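Local coordinates for glycoside hydrolase family protein (Novosphingobium sp. PP1Y, PDB 6Q2F) that probably hydrolyses terminal alpha-L-rhamnose units from glycosides and holds a sodium ion in its structure, at residues 510-515 / 551-556; 441-446 / 534-539; 81-86 / 713-718; 662-667 / 673-678. One frame throughout, in Å; residues are numbered along the deposited sequence.

Interaction 1: 510-515 / 551-556; sequences ANWTPR and YDYRRT
Tyr553 carries this contact, reaching from segment 551-556 of helix 543-575 to Asn511 and Trp512 in the loop 510-515. Along the helix, Tyr551 comes first; its CA lies over one face of the Arg554 guanidinium. Asp552 follows. Asp552 O accepts from Thr556 N and, at 2.9 Å, from Thr556 OG1, which come from opposite faces of its carbonyl plane. The Asp552 carboxylate turns elsewhere, to Tyr526, Ser829 and Asn830. At Tyr553, CG stands anti to the backbone N (chi1 -167°), which sends the ring out to the loop. Tyr553 OH donates to Asn511 O at 2.7 Å. The C=O...donor angle is 156°, and the hydroxyl is tilted 18° from the carbonyl plane. Asn511 O in turn lies in the plane of the tyrosine ring, at its edge. The same hydroxyl meets the indole edge, with Tyr553 OH 3.3 Å from Trp512 CE3. The two side chains cross obliquely. A phenylalanine here would take the donor from Asn511 O and is likely to leave that buried carbonyl a bond short and the loop less firmly tied. Arg554 turns away to Lys385 O and the ring of Tyr394. On the loop side, the side-chain amide of Asn511 is held at OD1 by Leu153 N and at ND2 by Ala386 O. The contact thus ties the connection after barrel strand 497-502 to helix 543-575, which leads into strand 579-582, as in a (beta/alpha)8 barrel.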
loop_
_atom_site.group_PDB
_atom_site.type_symbol
_atom_site.label_atom_id
_atom_site.label_comp_id
_atom_site.label_asym_id
_atom_site.label_seq_id
_atom_site.Cartn_x
_atom_site.Cartn_y
_atom_site.Cartn_z
ATOM N N ALA A 510 10.192 -13.571 -8.264
ATOM C CA ALA A 510 10.056 -14.915 -8.809
ATOM C C ALA A 510 9.444 -14.849 -10.207
ATOM O O ALA A 510 8.575 -14.014 -10.483
ATOM C CB ALA A 510 9.191 -15.774 -7.892
ATOM N N ASN A 511 9.908 -15.726 -11.101
ATOM C CA ASN A 511 9.415 -15.641 -12.472
ATOM C C ASN A 511 9.279 -17.010 -13.120
ATOM O O ASN A 511 9.354 -17.112 -14.358
ATOM C CB ASN A 511 10.326 -14.756 -13.335
ATOM C CG ASN A 511 11.695 -15.389 -13.604
ATOM O OD1 ASN A 511 12.038 -16.445 -13.078
ATOM N ND2 ASN A 511 12.487 -14.717 -14.438
ATOM N N TRP A 512 9.127 -18.073 -12.333
ATOM C CA TRP A 512 8.818 -19.380 -12.895
ATOM C C TRP A 512 7.862 -20.116 -11.967
ATOM O O TRP A 512 7.885 -19.949 -10.744
ATOM C CB TRP A 512 10.070 -20.254 -13.132
ATOM C CG TRP A 512 9.680 -21.597 -13.678
ATOM C CD1 TRP A 512 9.606 -22.762 -12.994
ATOM C CD2 TRP A 512 9.225 -21.881 -15.009
ATOM N NE1 TRP A 512 9.169 -23.774 -13.816
ATOM C CE2 TRP A 512 8.914 -23.251 -15.058
ATOM C CE3 TRP A 512 9.064 -21.108 -16.168
ATOM C CZ2 TRP A 512 8.466 -23.876 -16.222
ATOM C CZ3 TRP A 512 8.601 -21.723 -17.316
ATOM C CH2 TRP A 512 8.314 -23.093 -17.335
ATOM N N THR A 513 7.015 -20.934 -12.571
ATOM C CA THR A 513 6.170 -21.839 -11.815
ATOM C C THR A 513 5.907 -23.021 -12.735
ATOM O O THR A 513 5.884 -22.847 -13.960
ATOM C CB THR A 513 4.872 -21.142 -11.346
ATOM O OG1 THR A 513 4.225 -21.911 -10.323
ATOM C CG2 THR A 513 3.903 -20.902 -12.507
ATOM N N PRO A 514 5.754 -24.230 -12.194
ATOM C CA PRO A 514 5.824 -25.429 -13.062
ATOM C C PRO A 514 4.784 -25.476 -14.186
ATOM O O PRO A 514 5.099 -25.964 -15.278
ATOM C CB PRO A 514 5.657 -26.585 -12.066
ATOM C CG PRO A 514 6.278 -26.043 -10.797
ATOM C CD PRO A 514 5.800 -24.576 -10.762
ATOM N N ARG A 515 3.574 -24.959 -13.972
ATOM C CA ARG A 515 2.541 -24.954 -15.001
ATOM C C ARG A 515 2.630 -23.749 -15.919
ATOM O O ARG A 515 1.723 -23.548 -16.730
ATOM C CB ARG A 515 1.148 -25.000 -14.361
ATOM C CG ARG A 515 0.890 -26.247 -13.491
ATOM C CD ARG A 515 -0.513 -26.190 -12.893
ATOM N NE ARG A 515 -0.872 -27.424 -12.189
ATOM C CZ ARG A 515 -1.898 -28.203 -12.513
ATOM N NH1 ARG A 515 -2.683 -27.875 -13.534
ATOM N NH2 ARG A 515 -2.143 -29.304 -11.815
ATOM N N TYR A 551 6.576 -8.718 -21.987
ATOM C CA TYR A 551 5.363 -8.133 -21.413
ATOM C C TYR A 551 4.309 -9.201 -21.136
ATOM O O TYR A 551 3.724 -9.251 -20.047
ATOM C CB TYR A 551 4.787 -7.061 -22.348
ATOM C CG TYR A 551 3.401 -6.573 -21.936
ATOM C CD1 TYR A 551 2.254 -7.210 -22.388
ATOM C CD2 TYR A 551 3.248 -5.491 -21.074
ATOM C CE1 TYR A 551 0.981 -6.783 -21.996
ATOM C CE2 TYR A 551 1.973 -5.046 -20.684
ATOM C CZ TYR A 551 0.854 -5.708 -21.141
ATOM O OH TYR A 551 -0.419 -5.289 -20.771
ATOM N N ASP A 552 4.040 -10.054 -22.130
ATOM C CA ASP A 552 3.068 -11.135 -21.967
ATOM C C ASP A 552 3.489 -12.095 -20.862
ATOM O O ASP A 552 2.644 -12.638 -20.137
ATOM C CB ASP A 552 2.903 -11.903 -23.291
ATOM C CG ASP A 552 2.113 -11.117 -24.327
ATOM O OD1 ASP A 552 1.348 -10.216 -23.908
ATOM O OD2 ASP A 552 2.253 -11.400 -25.546
ATOM N N TYR A 553 4.793 -12.338 -20.738
ATOM C CA TYR A 553 5.268 -13.230 -19.689
ATOM C C TYR A 553 5.070 -12.596 -18.321
ATOM O O TYR A 553 4.526 -13.227 -17.410
ATOM C CB TYR A 553 6.733 -13.585 -19.938
ATOM C CG TYR A 553 7.231 -14.739 -19.108
ATOM C CD1 TYR A 553 7.116 -16.047 -19.568
ATOM C CD2 TYR A 553 7.809 -14.524 -17.863
ATOM C CE1 TYR A 553 7.575 -17.106 -18.815
ATOM C CE2 TYR A 553 8.263 -15.579 -17.091
ATOM C CZ TYR A 553 8.146 -16.873 -17.580
ATOM O OH TYR A 553 8.594 -17.936 -16.833
ATOM N N ARG A 554 5.472 -11.329 -18.172
ATOM C CA ARG A 554 5.230 -10.619 -16.922
ATOM C C ARG A 554 3.748 -10.571 -16.613
ATOM O O ARG A 554 3.343 -10.704 -15.454
ATOM C CB ARG A 554 5.812 -9.201 -16.990
ATOM C CG ARG A 554 7.350 -9.171 -17.052
ATOM C CD ARG A 554 7.873 -7.762 -16.794
ATOM N NE ARG A 554 7.223 -6.805 -17.679
ATOM C CZ ARG A 554 7.595 -6.577 -18.935
ATOM N NH1 ARG A 554 8.629 -7.225 -19.459
ATOM N NH2 ARG A 554 6.940 -5.693 -19.664
ATOM N N ARG A 555 2.915 -10.417 -17.647
ATOM C CA ARG A 555 1.481 -10.309 -17.403
ATOM C C ARG A 555 0.909 -11.633 -16.923
ATOM O O ARG A 555 -0.011 -11.665 -16.091
ATOM C CB ARG A 555 0.772 -9.832 -18.667
ATOM C CG ARG A 555 -0.731 -9.707 -18.495
ATOM C CD ARG A 555 -1.320 -8.772 -19.524
ATOM N NE ARG A 555 -2.772 -8.672 -19.398
ATOM C CZ ARG A 555 -3.506 -7.753 -20.015
ATOM N NH1 ARG A 555 -2.913 -6.849 -20.787
ATOM N NH2 ARG A 555 -4.824 -7.728 -19.842
ATOM N N THR A 556 1.443 -12.737 -17.419
ATOM C CA THR A 556 0.973 -14.027 -16.937
ATOM C C THR A 556 1.317 -14.222 -15.467
ATOM O O THR A 556 0.510 -14.760 -14.699
ATOM C CB THR A 556 1.576 -15.133 -17.801
ATOM O OG1 THR A 556 1.166 -14.938 -19.165
ATOM C CG2 THR A 556 1.117 -16.504 -17.325
#

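Interaction 2: 441-446 / 534-539; sequences LRLGYS and ALTGTL
Leu441 and Leu443 both reach Thr536, but by different torsions. Leu441 holds CG anti to its backbone N (chi1 -167°), whereas Leu443 holds CG anti to its carbonyl carbon (chi1 -56°). Thr536 places OG1 between its backbone N and carbonyl carbon (chi1 74°), and its methyl then lies beside the backbone N. Each leucine therefore finds a different branch. Leu441 CD2 meets Thr536 OG1 tip to tip at 3.8 Å. Leu443 CD2 comes at a slant to Thr536 CG2, at 3.9 Å. No hydrogen bond joins 441-446 to 534-539. The hydroxyl is not left to the methyl alone, because Thr536 OG1 is hydrogen-bonded to Pro533 O. Leu441 and Leu443 are alternate residues of strand 436-447 and present the same face of a four-stranded antiparallel sheet. Phe214 of strand 206-217 touches Leu441, and Trp155 of strand 151-160 touches Thr536, so neighbouring strands share the patch. Thr536 itself sits in a turn in which Gly537 N bonds Ala534 O at 3.1 Å. Gly537 has a positive phi, and a CB there would press on the carbonyl O of Thr536.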
loop_
_atom_site.group_PDB
_atom_site.type_symbol
_atom_site.label_atom_id
_atom_site.label_comp_id
_atom_site.label_asym_id
_atom_site.label_seq_id
_atom_site.Cartn_x
_atom_site.Cartn_y
_atom_site.Cartn_z
ATOM N N LEU A 441 19.825 -24.545 -25.328
ATOM C CA LEU A 441 19.495 -23.926 -24.087
ATOM C C LEU A 441 18.821 -24.894 -23.157
ATOM O O LEU A 441 17.807 -25.451 -23.478
ATOM C CB LEU A 441 18.562 -22.782 -24.404
ATOM C CG LEU A 441 18.230 -21.725 -23.400
ATOM C CD1 LEU A 441 19.446 -21.408 -22.597
ATOM C CD2 LEU A 441 17.790 -20.498 -24.135
ATOM N N ARG A 442 19.410 -25.078 -21.996
ATOM C CA ARG A 442 18.827 -25.939 -21.026
ATOM C C ARG A 442 18.257 -25.033 -19.954
ATOM O O ARG A 442 18.968 -24.381 -19.237
ATOM C CB ARG A 442 19.817 -26.923 -20.443
ATOM C CG ARG A 442 19.180 -27.833 -19.427
ATOM C CD ARG A 442 20.106 -28.932 -18.980
ATOM N NE ARG A 442 19.549 -29.716 -17.908
ATOM C CZ ARG A 442 20.215 -30.640 -17.251
ATOM N NH1 ARG A 442 21.462 -30.894 -17.557
ATOM N NH2 ARG A 442 19.635 -31.304 -16.282
ATOM N N LEU A 443 16.945 -25.027 -19.873
ATOM C CA LEU A 443 16.235 -24.221 -18.902
ATOM C C LEU A 443 15.911 -25.069 -17.684
ATOM O O LEU A 443 15.510 -26.229 -17.812
ATOM C CB LEU A 443 14.951 -23.656 -19.509
ATOM C CG LEU A 443 15.158 -22.851 -20.783
ATOM C CD1 LEU A 443 13.805 -22.402 -21.320
ATOM C CD2 LEU A 443 16.050 -21.659 -20.494
ATOM N N GLY A 444 16.081 -24.483 -16.508
ATOM C CA GLY A 444 15.640 -25.116 -15.284
ATOM C C GLY A 444 15.104 -24.060 -14.355
ATOM O O GLY A 444 14.957 -22.897 -14.750
ATOM N N TYR A 445 14.788 -24.443 -13.125
ATOM C CA TYR A 445 14.467 -23.456 -12.111
ATOM C C TYR A 445 15.185 -23.804 -10.817
ATOM O O TYR A 445 15.639 -24.935 -10.601
ATOM C CB TYR A 445 12.947 -23.332 -11.873
ATOM C CG TYR A 445 12.297 -24.516 -11.188
ATOM C CD1 TYR A 445 12.362 -24.670 -9.799
ATOM C CD2 TYR A 445 11.603 -25.474 -11.928
ATOM C CE1 TYR A 445 11.759 -25.754 -9.171
ATOM C CE2 TYR A 445 10.991 -26.551 -11.311
ATOM C CZ TYR A 445 11.074 -26.690 -9.935
ATOM O OH TYR A 445 10.470 -27.771 -9.324
ATOM N N SER A 446 15.278 -22.800 -9.959
ATOM C CA SER A 446 15.840 -22.973 -8.633
ATOM C C SER A 446 15.142 -21.979 -7.711
ATOM O O SER A 446 14.312 -21.180 -8.146
ATOM C CB SER A 446 17.355 -22.801 -8.660
ATOM O OG SER A 446 17.698 -21.464 -8.960
ATOM N N ALA A 534 14.292 -15.427 -25.025
ATOM C CA ALA A 534 14.297 -14.015 -24.654
ATOM C C ALA A 534 14.431 -13.824 -23.153
ATOM O O ALA A 534 15.006 -12.827 -22.702
ATOM C CB ALA A 534 13.021 -13.338 -25.158
ATOM N N LEU A 535 13.876 -14.743 -22.364
ATOM C CA LEU A 535 13.998 -14.658 -20.910
ATOM C C LEU A 535 15.441 -14.788 -20.449
ATOM O O LEU A 535 15.750 -14.430 -19.303
ATOM C CB LEU A 535 13.167 -15.756 -20.245
ATOM C CG LEU A 535 11.662 -15.688 -20.435
ATOM C CD1 LEU A 535 11.041 -17.031 -20.129
ATOM C CD2 LEU A 535 11.098 -14.609 -19.510
ATOM N N THR A 536 16.327 -15.303 -21.305
ATOM C CA THR A 536 17.734 -15.464 -20.973
ATOM C C THR A 536 18.633 -14.480 -21.709
ATOM O O THR A 536 19.855 -14.595 -21.611
ATOM C CB THR A 536 18.196 -16.889 -21.282
ATOM O OG1 THR A 536 18.325 -17.039 -22.700
ATOM C CG2 THR A 536 17.191 -17.899 -20.770
ATOM N N GLY A 537 18.067 -13.523 -22.451
ATOM C CA GLY A 537 18.844 -12.531 -23.155
ATOM C C GLY A 537 18.899 -12.712 -24.658
ATOM O O GLY A 537 19.302 -11.776 -25.358
ATOM N N THR A 538 18.518 -13.877 -25.180
ATOM C CA THR A 538 18.644 -14.138 -26.612
ATOM C C THR A 538 17.482 -13.491 -27.351
ATOM O O THR A 538 16.324 -13.871 -27.158
ATOM C CB THR A 538 18.691 -15.635 -26.899
ATOM O OG1 THR A 538 19.907 -16.179 -26.385
ATOM C CG2 THR A 538 18.631 -15.877 -28.415
ATOM N N LEU A 539 17.790 -12.521 -28.207
ATOM C CA LEU A 539 16.758 -11.872 -29.001
ATOM C C LEU A 539 16.062 -12.890 -29.891
ATOM O O LEU A 539 16.714 -13.654 -30.601
ATOM C CB LEU A 539 17.364 -10.755 -29.849
ATOM C CG LEU A 539 16.370 -9.956 -30.688
ATOM C CD1 LEU A 539 15.316 -9.302 -29.812
ATOM C CD2 LEU A 539 17.102 -8.914 -31.516
#

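Interaction 3: 81-86 / 713-718; sequences VGIGGL and PWVDYI
Val715 points from segment 713-718 of helix 712-726 straight into the backbone of Val81 and Gly82. Its CG1 is anti to its backbone N (chi1 179°), and the branched end straddles the carbonyl oxygen of Val81. That oxygen, Val81 O, lies 3.1 Å from Val715 CB, and both methyls are close too: Val81 O is 3.3 Å from Val715 CG1 and 3.4 Å from Val715 CG2. Val715 CG1 also meets Gly82 O at 3.3 Å. The side chains of Val81 and Ile83 set off along the flank of the helix, neither at it nor away from it. Ile83 CG1 approaches Val715 CG1 more loosely, at 4.4 Å. Gly82 ends helix 68-81 in a Schellman motif, with a positive phi of 85°. A CB on Gly82 would point at the helix and stand 3.7 Å from Val715 CG1, near Asp716 OD1 as well. The missing side chain lets the two backbones come close. Pro55 and Phe701 also pack on Val715. The contact joins the turn between helix 68-81 and barrel strand 85-91 to helix 712-726. No hydrogen bond crosses between the two segments. The valine instead lays C-H groups against two carbonyl oxygens, so the fit rests mainly on close shape matching, while Gly82 O has its hydrogen bond from Arg54 NH1.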
loop_
_atom_site.group_PDB
_atom_site.type_symbol
_atom_site.label_atom_id
_atom_site.label_comp_id
_atom_site.label_asym_id
_atom_site.label_seq_id
_atom_site.Cartn_x
_atom_site.Cartn_y
_atom_site.Cartn_z
ATOM N N VAL A 81 -13.380 0.966 25.292
ATOM C CA VAL A 81 -13.028 2.070 24.415
ATOM C C VAL A 81 -13.744 1.990 23.063
ATOM O O VAL A 81 -13.587 2.887 22.228
ATOM C CB VAL A 81 -11.508 2.124 24.171
ATOM C CG1 VAL A 81 -10.768 2.407 25.469
ATOM C CG2 VAL A 81 -11.024 0.824 23.545
ATOM N N GLY A 82 -14.542 0.946 22.833
ATOM C CA GLY A 82 -15.361 0.819 21.642
ATOM C C GLY A 82 -14.682 0.237 20.419
ATOM O O GLY A 82 -15.133 0.495 19.301
ATOM N N ILE A 83 -13.626 -0.531 20.589
ATOM C CA ILE A 83 -12.922 -1.141 19.471
ATOM C C ILE A 83 -13.711 -2.361 19.026
ATOM O O ILE A 83 -14.303 -3.056 19.852
ATOM C CB ILE A 83 -11.485 -1.485 19.893
ATOM C CG1 ILE A 83 -10.596 -0.245 19.790
ATOM C CG2 ILE A 83 -10.913 -2.682 19.072
ATOM C CD1 ILE A 83 -9.335 -0.348 20.621
ATOM N N GLY A 84 -13.777 -2.590 17.713
ATOM C CA GLY A 84 -14.626 -3.644 17.191
ATOM C C GLY A 84 -13.910 -4.955 16.911
ATOM O O GLY A 84 -14.546 -5.981 16.662
ATOM N N GLY A 85 -12.590 -4.948 16.925
ATOM C CA GLY A 85 -11.883 -6.176 16.609
ATOM C C GLY A 85 -10.393 -5.951 16.643
ATOM O O GLY A 85 -9.912 -4.835 16.872
ATOM N N LEU A 86 -9.665 -7.035 16.419
ATOM C CA LEU A 86 -8.226 -7.001 16.610
ATOM C C LEU A 86 -7.594 -8.064 15.731
ATOM O O LEU A 86 -8.200 -9.094 15.449
ATOM C CB LEU A 86 -7.852 -7.215 18.085
ATOM C CG LEU A 86 -8.051 -8.594 18.725
ATOM C CD1 LEU A 86 -7.552 -8.500 20.172
ATOM C CD2 LEU A 86 -9.520 -9.066 18.729
ATOM N N PRO A 713 -14.287 8.474 23.254
ATOM C CA PRO A 713 -14.823 9.474 22.313
ATOM C C PRO A 713 -14.077 9.503 20.994
ATOM O O PRO A 713 -14.707 9.658 19.949
ATOM C CB PRO A 713 -14.681 10.803 23.076
ATOM C CG PRO A 713 -14.696 10.397 24.526
ATOM C CD PRO A 713 -13.902 9.092 24.531
ATOM N N TRP A 714 -12.752 9.334 21.019
ATOM C CA TRP A 714 -11.965 9.244 19.786
ATOM C C TRP A 714 -12.390 8.037 18.954
ATOM O O TRP A 714 -12.643 8.157 17.754
ATOM C CB TRP A 714 -10.470 9.188 20.156
ATOM C CG TRP A 714 -9.460 8.763 19.082
ATOM C CD1 TRP A 714 -8.572 7.719 19.169
ATOM C CD2 TRP A 714 -9.226 9.373 17.792
ATOM N NE1 TRP A 714 -7.806 7.649 18.028
ATOM C CE2 TRP A 714 -8.175 8.655 17.174
ATOM C CE3 TRP A 714 -9.791 10.456 17.111
ATOM C CZ2 TRP A 714 -7.696 8.970 15.899
ATOM C CZ3 TRP A 714 -9.304 10.775 15.832
ATOM C CH2 TRP A 714 -8.276 10.033 15.249
ATOM N N VAL A 715 -12.510 6.865 19.579
ATOM C CA VAL A 715 -12.935 5.682 18.835
ATOM C C VAL A 715 -14.365 5.861 18.329
ATOM O O VAL A 715 -14.703 5.433 17.218
ATOM C CB VAL A 715 -12.769 4.422 19.704
ATOM C CG1 VAL A 715 -13.241 3.175 18.961
ATOM C CG2 VAL A 715 -11.292 4.262 20.134
ATOM N N ASP A 716 -15.224 6.521 19.125
ATOM C CA ASP A 716 -16.589 6.793 18.675
ATOM C C ASP A 716 -16.585 7.686 17.441
ATOM O O ASP A 716 -17.418 7.537 16.544
ATOM C CB ASP A 716 -17.391 7.468 19.788
ATOM C CG ASP A 716 -17.918 6.493 20.832
ATOM O OD1 ASP A 716 -18.055 5.292 20.550
ATOM O OD2 ASP A 716 -18.248 6.966 21.934
ATOM N N TYR A 717 -15.672 8.650 17.398
ATOM C CA TYR A 717 -15.549 9.505 16.225
ATOM C C TYR A 717 -15.210 8.680 14.998
ATOM O O TYR A 717 -15.796 8.876 13.919
ATOM C CB TYR A 717 -14.481 10.564 16.495
ATOM C CG TYR A 717 -14.071 11.371 15.290
ATOM C CD1 TYR A 717 -13.061 10.926 14.429
ATOM C CD2 TYR A 717 -14.692 12.579 15.011
ATOM C CE1 TYR A 717 -12.679 11.688 13.336
ATOM C CE2 TYR A 717 -14.317 13.339 13.932
ATOM C CZ TYR A 717 -13.322 12.888 13.097
ATOM O OH TYR A 717 -12.961 13.672 12.042
ATOM N N ILE A 718 -14.283 7.734 15.152
ATOM C CA ILE A 718 -13.925 6.855 14.044
ATOM C C ILE A 718 -15.081 5.930 13.695
ATOM O O ILE A 718 -15.384 5.714 12.512
ATOM C CB ILE A 718 -12.662 6.063 14.401
ATOM C CG1 ILE A 718 -11.477 7.028 14.601
ATOM C CG2 ILE A 718 -12.381 4.989 13.324
ATOM C CD1 ILE A 718 -10.238 6.371 15.280
#

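Interaction 4: 662-667 / 673-678; sequences RFIDLE and NRPVIH
Apolar packing comes first, between Ile664 on the helix and Pro675 on the strand. Ile664 CD1 lies 3.7 Å from Pro675 CB and 3.8 Å from Pro675 CG. The two side chains meet at about a right angle, so the end of the isoleucine bears on the CB-CG side of the proline ring. The first torsion of Ile664 (chi1 -149°), off the staggered values, sends the CG1-CD1 arm to Pro675. Its CG2, between the backbone N and the carbonyl carbon, meets Trp714 and Tyr717 of helix 712-726. Ile718 and Ser722 touch Pro675 as well. The polar part is slight. Glu667 OE1 comes no nearer than 4.3 Å to Pro675 CB. That oxygen is hydrogen-bonded to Ser645 OG, on the neighbouring strand 642-649. Glu667 follows Ile664 by three residues, about one turn of the helix, so both point toward the strand. No hydrogen bond links the two segments directly. Strand 642-649, helix 657-670 and strand 674-677 form a beta-alpha-beta crossover with parallel neighbouring strands, one unit of a (beta/alpha)8 barrel.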
loop_
_atom_site.group_PDB
_atom_site.type_symbol
_atom_site.label_atom_id
_atom_site.label_comp_id
_atom_site.label_asym_id
_atom_site.label_seq_id
_atom_site.Cartn_x
_atom_site.Cartn_y
_atom_site.Cartn_z
ATOM N N ARG A 662 -6.420 14.543 11.560
ATOM C CA ARG A 662 -6.152 14.803 10.148
ATOM C C ARG A 662 -5.726 13.542 9.397
ATOM O O ARG A 662 -5.954 13.448 8.184
ATOM C CB ARG A 662 -5.071 15.877 10.013
ATOM C CG ARG A 662 -3.813 15.575 10.808
ATOM C CD ARG A 662 -2.851 16.772 10.888
ATOM N NE ARG A 662 -1.894 16.645 9.810
ATOM C CZ ARG A 662 -0.602 16.386 9.951
ATOM N NH1 ARG A 662 -0.053 16.273 11.151
ATOM N NH2 ARG A 662 0.142 16.261 8.861
ATOM N N PHE A 663 -5.099 12.564 10.080
ATOM C CA PHE A 663 -4.699 11.337 9.378
ATOM C C PHE A 663 -5.926 10.484 9.043
ATOM O O PHE A 663 -6.127 10.103 7.888
ATOM C CB PHE A 663 -3.680 10.535 10.204
ATOM C CG PHE A 663 -2.456 11.314 10.580
ATOM C CD1 PHE A 663 -1.821 12.104 9.635
ATOM C CD2 PHE A 663 -1.945 11.266 11.871
ATOM C CE1 PHE A 663 -0.704 12.856 9.972
ATOM C CE2 PHE A 663 -0.818 12.012 12.220
ATOM C CZ PHE A 663 -0.197 12.813 11.272
ATOM N N ILE A 664 -6.791 10.234 10.038
ATOM C CA ILE A 664 -7.971 9.391 9.842
ATOM C C ILE A 664 -8.965 10.061 8.911
ATOM O O ILE A 664 -9.692 9.384 8.181
ATOM C CB ILE A 664 -8.619 9.044 11.200
ATOM C CG1 ILE A 664 -9.291 7.672 11.128
ATOM C CG2 ILE A 664 -9.575 10.137 11.700
ATOM C CD1 ILE A 664 -8.277 6.518 11.161
ATOM N N ASP A 665 -9.043 11.397 8.950
ATOM C CA ASP A 665 -9.894 12.121 8.011
ATOM C C ASP A 665 -9.380 11.953 6.585
ATOM O O ASP A 665 -10.169 11.821 5.645
ATOM C CB ASP A 665 -9.983 13.604 8.410
ATOM C CG ASP A 665 -10.732 13.819 9.738
ATOM O OD1 ASP A 665 -11.359 12.870 10.260
ATOM O OD2 ASP A 665 -10.706 14.949 10.271
ATOM N N LEU A 666 -8.062 11.911 6.406
ATOM C CA LEU A 666 -7.519 11.672 5.077
ATOM C C LEU A 666 -7.848 10.257 4.598
ATOM O O LEU A 666 -8.207 10.059 3.434
ATOM C CB LEU A 666 -6.009 11.928 5.084
ATOM C CG LEU A 666 -5.323 11.556 3.763
ATOM C CD1 LEU A 666 -5.848 12.453 2.597
ATOM C CD2 LEU A 666 -3.799 11.660 3.882
ATOM N N GLU A 667 -7.762 9.263 5.488
ATOM C CA GLU A 667 -8.181 7.915 5.121
ATOM C C GLU A 667 -9.659 7.885 4.759
ATOM O O GLU A 667 -10.065 7.251 3.771
ATOM C CB GLU A 667 -7.918 6.957 6.272
ATOM C CG GLU A 667 -6.454 6.774 6.597
ATOM C CD GLU A 667 -6.269 5.853 7.772
ATOM O OE1 GLU A 667 -7.075 4.913 7.923
ATOM O OE2 GLU A 667 -5.326 6.084 8.545
ATOM N N ASN A 673 -13.254 3.015 5.156
ATOM C CA ASN A 673 -14.341 3.062 6.126
ATOM C C ASN A 673 -14.218 1.972 7.186
ATOM O O ASN A 673 -15.198 1.693 7.880
ATOM C CB ASN A 673 -15.710 2.971 5.402
ATOM C CG ASN A 673 -15.823 1.741 4.527
ATOM O OD1 ASN A 673 -15.190 0.716 4.781
ATOM N ND2 ASN A 673 -16.649 1.829 3.497
ATOM N N ARG A 674 -13.072 1.313 7.299
ATOM C CA ARG A 674 -12.783 0.437 8.438
ATOM C C ARG A 674 -11.321 0.611 8.801
ATOM O O ARG A 674 -10.453 -0.141 8.332
ATOM C CB ARG A 674 -13.084 -1.034 8.134
ATOM C CG ARG A 674 -12.614 -1.967 9.250
ATOM C CD ARG A 674 -13.239 -3.326 9.171
ATOM N NE ARG A 674 -14.674 -3.291 9.440
ATOM C CZ ARG A 674 -15.467 -4.356 9.383
ATOM N NH1 ARG A 674 -14.966 -5.547 9.066
ATOM N NH2 ARG A 674 -16.758 -4.229 9.638
ATOM N N PRO A 675 -10.994 1.626 9.594
ATOM C CA PRO A 675 -9.604 1.779 10.018
ATOM C C PRO A 675 -9.181 0.583 10.860
ATOM O O PRO A 675 -9.962 0.039 11.647
ATOM C CB PRO A 675 -9.621 3.084 10.822
ATOM C CG PRO A 675 -10.818 3.870 10.218
ATOM C CD PRO A 675 -11.831 2.770 10.007
ATOM N N VAL A 676 -7.951 0.137 10.647
ATOM C CA VAL A 676 -7.327 -0.880 11.475
ATOM C C VAL A 676 -6.083 -0.212 12.049
ATOM O O VAL A 676 -5.088 -0.013 11.337
ATOM C CB VAL A 676 -6.996 -2.161 10.693
ATOM C CG1 VAL A 676 -6.489 -3.256 11.660
ATOM C CG2 VAL A 676 -8.249 -2.649 9.928
ATOM N N ILE A 677 -6.168 0.222 13.281
ATOM C CA ILE A 677 -5.095 0.978 13.858
ATOM C C ILE A 677 -3.826 0.236 14.125
ATOM O O ILE A 677 -3.821 -0.735 14.778
ATOM C CB ILE A 677 -5.550 1.716 15.119
ATOM C CG1 ILE A 677 -6.737 2.589 14.803
ATOM C CG2 ILE A 677 -4.428 2.543 15.692
ATOM C CD1 ILE A 677 -7.666 2.807 15.950
ATOM N N HIS A 678 -2.759 0.761 13.590
ATOM C CA HIS A 678 -1.445 0.252 13.791
ATOM C C HIS A 678 -0.810 1.080 14.889
ATOM O O HIS A 678 -0.474 2.189 14.611
ATOM C CB HIS A 678 -0.663 0.480 12.527
ATOM C CG HIS A 678 0.711 -0.079 12.552
ATOM N ND1 HIS A 678 1.721 0.473 13.292
ATOM C CD2 HIS A 678 1.245 -1.139 11.924
ATOM C CE1 HIS A 678 2.810 -0.237 13.138
ATOM N NE2 HIS A 678 2.550 -1.218 12.308
#

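Overall arrangement
The contacts form two pairs. Interactions 1 and 2 have centres 13 Å apart and touch: Trp512 NE1 is 3.5 Å from Tyr445 CD2, and Leu535 packs on the Tyr553 ring. Interactions 3 and 4 have centres 12 Å apart. Helix 712-726 of interaction 3 packs on both segments of interaction 4, with Ile718 CG2 3.7 Å from Pro675 CG. Tyr717 OH probably hydrogen-bonds Asp665 OD1 at 2.5 Å. Centres of interactions 1 and 3 lie 43 Å apart, on opposite sides of the chain's centre. The barrel connects the pairs. Asp503, Ser504, Glu583, Glu586 and Glu644 hold its sodium ion. The side chain of Glu667 is about 12 Å from the bound sodium ion. The loop of interaction 1 follows Asp503 and Ser504.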